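PDB 2RJO: twin-arginine translocation pathway signal protein from Burkholderia phytofirmans, which probably serves as the periplasmic solute-binding component of a sugar uptake system, here holding beta-D-galactopyranose in the cleft between its two lobes. Local coordinates for residues L8-R13 against K25-F30; N17-A22 against F254-I259. All blocks are in the same frame, centred on the assembly; numbering follows the deposited sequence.

Contact 1: L8-R13 against K25-F30; sequences LACSFR and KGAQSF. With GAL (beta-D-galactopyranose), chain B; SO4 (sulfate ion), chain D.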
# COMPACT_ATOMS: atom_id res chain seq x y z
N LEU A 8 7.35 18.76 7.70
CA LEU A 8 7.00 17.36 7.52
C LEU A 8 6.34 17.27 6.14
O LEU A 8 5.45 18.07 5.83
CB LEU A 8 6.04 16.91 8.62
CG LEU A 8 6.56 16.95 10.06
CD1 LEU A 8 5.49 16.48 11.02
CD2 LEU A 8 7.80 16.07 10.18
N ALA A 9 6.78 16.32 5.32
CA ALA A 9 6.21 16.16 3.99
C ALA A 9 5.88 14.70 3.70
O ALA A 9 6.54 13.79 4.20
CB ALA A 9 7.16 16.69 2.95
N CYS A 10 4.84 14.49 2.89
CA CYS A 10 4.42 13.15 2.53
C CYS A 10 4.20 13.07 1.02
O CYS A 10 3.39 13.82 0.46
CB CYS A 10 3.13 12.79 3.27
SG CYS A 10 2.61 11.08 3.07
N SER A 11 4.93 12.18 0.36
CA SER A 11 4.83 12.01 -1.08
C SER A 11 4.16 10.69 -1.47
O SER A 11 4.53 9.62 -0.99
CB SER A 11 6.21 12.06 -1.73
OG SER A 11 6.13 11.76 -3.11
N PHE A 12 3.18 10.79 -2.36
CA PHE A 12 2.46 9.61 -2.84
C PHE A 12 1.87 9.82 -4.23
O PHE A 12 1.83 10.93 -4.75
CB PHE A 12 1.39 9.22 -1.82
CG PHE A 12 0.52 10.35 -1.40
CD1 PHE A 12 -0.66 10.63 -2.08
CD2 PHE A 12 0.89 11.15 -0.32
CE1 PHE A 12 -1.47 11.71 -1.70
CE2 PHE A 12 0.09 12.23 0.07
CZ PHE A 12 -1.09 12.51 -0.62
N ARG A 13 1.39 8.73 -4.83
CA ARG A 13 0.86 8.79 -6.18
C ARG A 13 -0.40 9.63 -6.42
O ARG A 13 -0.35 10.57 -7.22
CB ARG A 13 0.65 7.37 -6.71
CG ARG A 13 0.87 7.25 -8.22
CD ARG A 13 0.88 5.81 -8.69
NE ARG A 13 2.05 5.05 -8.24
CZ ARG A 13 2.06 4.24 -7.18
NH1 ARG A 13 0.95 4.08 -6.45
NH2 ARG A 13 3.16 3.57 -6.86
N LYS A 25 -4.15 11.59 5.39
CA LYS A 25 -4.87 11.96 6.61
C LYS A 25 -4.01 11.67 7.82
O LYS A 25 -3.92 12.47 8.75
CB LYS A 25 -6.16 11.16 6.73
CG LYS A 25 -7.44 11.96 6.78
CD LYS A 25 -7.76 12.63 5.46
CE LYS A 25 -9.26 12.88 5.32
NZ LYS A 25 -10.04 11.59 5.27
N GLY A 26 -3.40 10.48 7.83
CA GLY A 26 -2.55 10.08 8.93
C GLY A 26 -1.33 10.97 9.10
O GLY A 26 -0.99 11.33 10.23
N ALA A 27 -0.68 11.33 8.00
CA ALA A 27 0.50 12.20 8.05
C ALA A 27 0.08 13.55 8.61
O ALA A 27 0.72 14.12 9.50
CB ALA A 27 1.09 12.37 6.65
N GLN A 28 -1.01 14.05 8.06
CA GLN A 28 -1.62 15.32 8.43
C GLN A 28 -1.88 15.30 9.93
O GLN A 28 -1.57 16.26 10.64
CB GLN A 28 -2.94 15.44 7.66
CG GLN A 28 -3.47 16.83 7.42
CD GLN A 28 -4.74 16.79 6.59
OE1 GLN A 28 -5.78 16.31 7.04
NE2 GLN A 28 -4.66 17.28 5.35
N SER A 29 -2.44 14.20 10.42
CA SER A 29 -2.75 14.05 11.83
C SER A 29 -1.50 14.00 12.71
O SER A 29 -1.52 14.47 13.85
CB SER A 29 -3.60 12.80 12.07
OG SER A 29 -3.77 12.55 13.45
N PHE A 30 -0.41 13.43 12.20
CA PHE A 30 0.79 13.37 13.00
C PHE A 30 1.45 14.74 13.09
O PHE A 30 1.93 15.14 14.15
CB PHE A 30 1.80 12.39 12.42
CG PHE A 30 3.13 12.45 13.11
CD1 PHE A 30 3.28 11.91 14.39
CD2 PHE A 30 4.20 13.12 12.54
CE1 PHE A 30 4.47 12.05 15.09
CE2 PHE A 30 5.40 13.27 13.23
CZ PHE A 30 5.54 12.73 14.50
C1 GAL B . -1.31 1.84 -4.09
C2 GAL B . -1.95 0.54 -3.56
C3 GAL B . -1.15 0.05 -2.34
C4 GAL B . 0.31 -0.20 -2.77
C5 GAL B . 0.85 1.15 -3.31
C6 GAL B . 2.29 0.94 -3.76
O1 GAL B . -2.04 2.29 -5.24
O2 GAL B . -3.30 0.79 -3.17
O3 GAL B . -1.70 -1.17 -1.85
O4 GAL B . 0.32 -1.17 -3.82
O5 GAL B . 0.07 1.60 -4.47
O6 GAL B . 2.77 2.18 -4.24
S SO4 D . -2.86 5.04 -7.22
O1 SO4 D . -2.62 6.50 -7.29
O2 SO4 D . -1.61 4.29 -7.48
O3 SO4 D . -3.92 4.66 -8.20
O4 SO4 D . -3.32 4.71 -5.86
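Strand 8-12 passes over helix segment 25-30 with its backbone nearest at Cys10 and Ala27, whose CA atoms lie 6.8 Å apart. That spacing is small because the side chains between them are small: Cys10 CB rests on Ala27 CB at 4.0 Å, and Cys10 SG, anti to the backbone N (chi1 -173°), lies 4.1 Å from Ala27 CB. One helical turn further along, Phe30 meets Leu8. Leu8 offers a single branch, CD1, which comes obliquely to the CD2-CE2 side of the phenyl ring, 3.9 Å from Phe30 CE2, and the two side chains cross at about a right angle. The contact is wholly apolar and buried.

Past the strand end the chemistry changes. Arg13 leaves the helix segment behind and, bent at chi3 (-69°), carries its guanidinium to the galactose. NH2 gives the straighter bond, 3.0 Å from Arg13 NH2 to GAL O6, which lies in the guanidinium plane at its edge. NH1 turns to a sulfate, probably from the crystallisation liquor, with Arg13 NH1 2.8 Å from SO4 O2, and adds only weak bonds to the sugar. Asn72 accepts from NE and so helps to fix the rotation of the group.

In the fold this is the opening half of a beta-alpha-beta unit: strand 7-12 runs parallel between strands 38-42 and 65-69, and helix 18-34 covers its Leu8 and Cys10 side. Tyr38 of strand 38-42 touches both Cys10 and Ala27, while Ala9, whose side chain points away from the helix, touches Leu65 and Leu67 of the adjoining strand 65-69.

Contact 2: N17-A22 against F254-I259; sequences NPYYTA and FWLGGI. With GAL (beta-D-galactopyranose), chain B; SO4 (sulfate ion), chain D.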
# COMPACT_ATOMS: atom_id res chain seq x y z
N ASN A 17 -7.27 7.59 -5.03
CA ASN A 17 -7.33 6.26 -4.43
C ASN A 17 -7.55 6.45 -2.93
O ASN A 17 -6.70 7.02 -2.25
CB ASN A 17 -6.00 5.52 -4.65
CG ASN A 17 -5.99 4.11 -4.06
OD1 ASN A 17 -6.72 3.81 -3.11
ND2 ASN A 17 -5.14 3.25 -4.61
N PRO A 18 -8.69 5.97 -2.40
CA PRO A 18 -8.95 6.13 -0.96
C PRO A 18 -7.81 5.66 -0.06
O PRO A 18 -7.66 6.11 1.08
CB PRO A 18 -10.26 5.37 -0.75
CG PRO A 18 -10.29 4.38 -1.89
CD PRO A 18 -9.74 5.18 -3.04
N TYR A 19 -6.99 4.75 -0.58
CA TYR A 19 -5.85 4.27 0.19
C TYR A 19 -4.99 5.47 0.58
O TYR A 19 -4.62 5.63 1.75
CB TYR A 19 -5.01 3.29 -0.65
CG TYR A 19 -3.67 2.98 -0.03
CD1 TYR A 19 -3.55 2.02 0.97
CD2 TYR A 19 -2.54 3.70 -0.39
CE1 TYR A 19 -2.31 1.78 1.60
CE2 TYR A 19 -1.30 3.47 0.22
CZ TYR A 19 -1.19 2.51 1.21
OH TYR A 19 0.03 2.30 1.81
N TYR A 20 -4.67 6.31 -0.40
CA TYR A 20 -3.85 7.49 -0.19
C TYR A 20 -4.58 8.63 0.50
O TYR A 20 -3.95 9.51 1.08
CB TYR A 20 -3.27 7.97 -1.53
CG TYR A 20 -2.16 7.08 -2.04
CD1 TYR A 20 -2.23 6.50 -3.31
CD2 TYR A 20 -1.04 6.82 -1.26
CE1 TYR A 20 -1.20 5.67 -3.78
CE2 TYR A 20 -0.01 5.99 -1.72
CZ TYR A 20 -0.10 5.42 -2.98
OH TYR A 20 0.91 4.61 -3.45
N THR A 21 -5.91 8.63 0.42
CA THR A 21 -6.67 9.67 1.08
C THR A 21 -6.41 9.52 2.58
O THR A 21 -6.21 10.51 3.28
CB THR A 21 -8.18 9.53 0.82
OG1 THR A 21 -8.44 9.68 -0.58
CG2 THR A 21 -8.94 10.61 1.58
N ALA A 22 -6.42 8.28 3.05
CA ALA A 22 -6.18 7.98 4.45
C ALA A 22 -4.69 8.14 4.79
O ALA A 22 -4.33 8.64 5.85
CB ALA A 22 -6.62 6.57 4.74
N PHE A 254 -3.68 5.17 7.18
CA PHE A 254 -3.67 6.28 8.12
C PHE A 254 -2.44 6.14 9.01
O PHE A 254 -1.61 7.04 9.08
CB PHE A 254 -4.93 6.23 8.99
CG PHE A 254 -5.00 7.33 10.00
CD1 PHE A 254 -5.62 8.54 9.70
CD2 PHE A 254 -4.45 7.16 11.27
CE1 PHE A 254 -5.69 9.57 10.65
CE2 PHE A 254 -4.51 8.18 12.23
CZ PHE A 254 -5.14 9.39 11.91
N TRP A 255 -2.32 5.01 9.69
CA TRP A 255 -1.19 4.74 10.57
C TRP A 255 0.14 4.83 9.81
O TRP A 255 1.11 5.43 10.29
CB TRP A 255 -1.32 3.35 11.19
CG TRP A 255 -0.14 2.98 12.02
CD1 TRP A 255 0.15 3.42 13.28
CD2 TRP A 255 0.94 2.13 11.64
NE1 TRP A 255 1.34 2.89 13.71
CE2 TRP A 255 1.85 2.09 12.72
CE3 TRP A 255 1.24 1.38 10.49
CZ2 TRP A 255 3.03 1.35 12.68
CZ3 TRP A 255 2.42 0.64 10.46
CH2 TRP A 255 3.29 0.63 11.54
N LEU A 256 0.20 4.23 8.63
CA LEU A 256 1.41 4.26 7.82
C LEU A 256 1.85 5.69 7.56
O LEU A 256 3.03 6.01 7.67
CB LEU A 256 1.19 3.55 6.49
CG LEU A 256 1.38 2.04 6.47
CD1 LEU A 256 0.84 1.46 5.18
CD2 LEU A 256 2.85 1.74 6.64
N GLY A 257 0.89 6.54 7.20
CA GLY A 257 1.18 7.94 6.91
C GLY A 257 1.79 8.73 8.05
O GLY A 257 2.68 9.56 7.84
N GLY A 258 1.32 8.47 9.27
CA GLY A 258 1.83 9.18 10.42
C GLY A 258 3.07 8.58 11.03
O GLY A 258 4.01 9.30 11.36
N ILE A 259 3.09 7.26 11.18
CA ILE A 259 4.24 6.58 11.77
C ILE A 259 5.53 6.82 10.97
O ILE A 259 6.58 7.03 11.55
CB ILE A 259 3.98 5.07 11.90
CG1 ILE A 259 4.77 4.51 13.10
CG2 ILE A 259 4.41 4.34 10.62
CD1 ILE A 259 4.40 5.13 14.43
C1 GAL B . -1.31 1.84 -4.09
C2 GAL B . -1.95 0.54 -3.56
C3 GAL B . -1.15 0.05 -2.34
C4 GAL B . 0.31 -0.20 -2.77
C5 GAL B . 0.85 1.15 -3.31
C6 GAL B . 2.29 0.94 -3.76
O1 GAL B . -2.04 2.29 -5.24
O2 GAL B . -3.30 0.79 -3.17
O3 GAL B . -1.70 -1.17 -1.85
O4 GAL B . 0.32 -1.17 -3.82
O5 GAL B . 0.07 1.60 -4.47
O6 GAL B . 2.77 2.18 -4.24
S SO4 D . -2.86 5.04 -7.22
O1 SO4 D . -2.62 6.50 -7.29
O2 SO4 D . -1.61 4.29 -7.48
O3 SO4 D . -3.92 4.66 -8.20
O4 SO4 D . -3.32 4.71 -5.86
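Ala22 and Phe254 bring the two helices together at backbone level, their CA atoms 4.8 Å apart. This close approach lies on the partly exposed side and is a CA-H...O contact: Phe254 CA is 3.3 Å from Ala22 O, with 152° at the hydrogen. Ala22 O lies oblique to the Phe254 ring, and the side chain goes on to touch Lys25 and Ser29 of helix 18-34.

Toward the cleft the meeting is buried but sparser, a single atom pair: Leu256 CD1 approaches Tyr19 OH at 3.6 Å, the side chains crossing at about a right angle. That hydroxyl is hydrogen-bonded to Trp95 NE1. With CG anti to the backbone N (chi1 168°), the Tyr19 ring presents one face to the sugar, GAL C3 standing 4.2 Å above its centre. Tyr19 CD2 in turn sits 3.5 Å over the centre of the Tyr20 ring.

At the helix start, Asn17 divides its amide. Its OD1 caps the helix by accepting from Tyr19 N at 2.7 Å, the donor 38° out of the carbonyl plane, and ND2 donates a hydrogen bond to the sulfate, Asn17 ND2 to SO4 O4 2.6 Å. An aromatic ring laid against a pyranose face is characteristic of sugar sites in periplasmic binding proteins.

Overall arrangement
Helix 18-34 is shared by both contacts, whose centres lie about 7 Å apart. Contact 1 belongs to the core, where the helix settles on a strand close by in sequence through apolar side chains alone. Contact 2 is only partly buried and joins the beginning of the same helix to helix 253-268, more than 230 residues later, largely through backbone atoms and a tyrosine hydroxyl. The two meet directly: Ala27 CB is 3.4 Å from Gly257 O, and Phe12 packs on Tyr20. Their polar ends converge as well: Arg13 and Asn17 both hold the same sulfate, while Arg13 bonds the galactose firmly through NH2 and Asn17 only weakly.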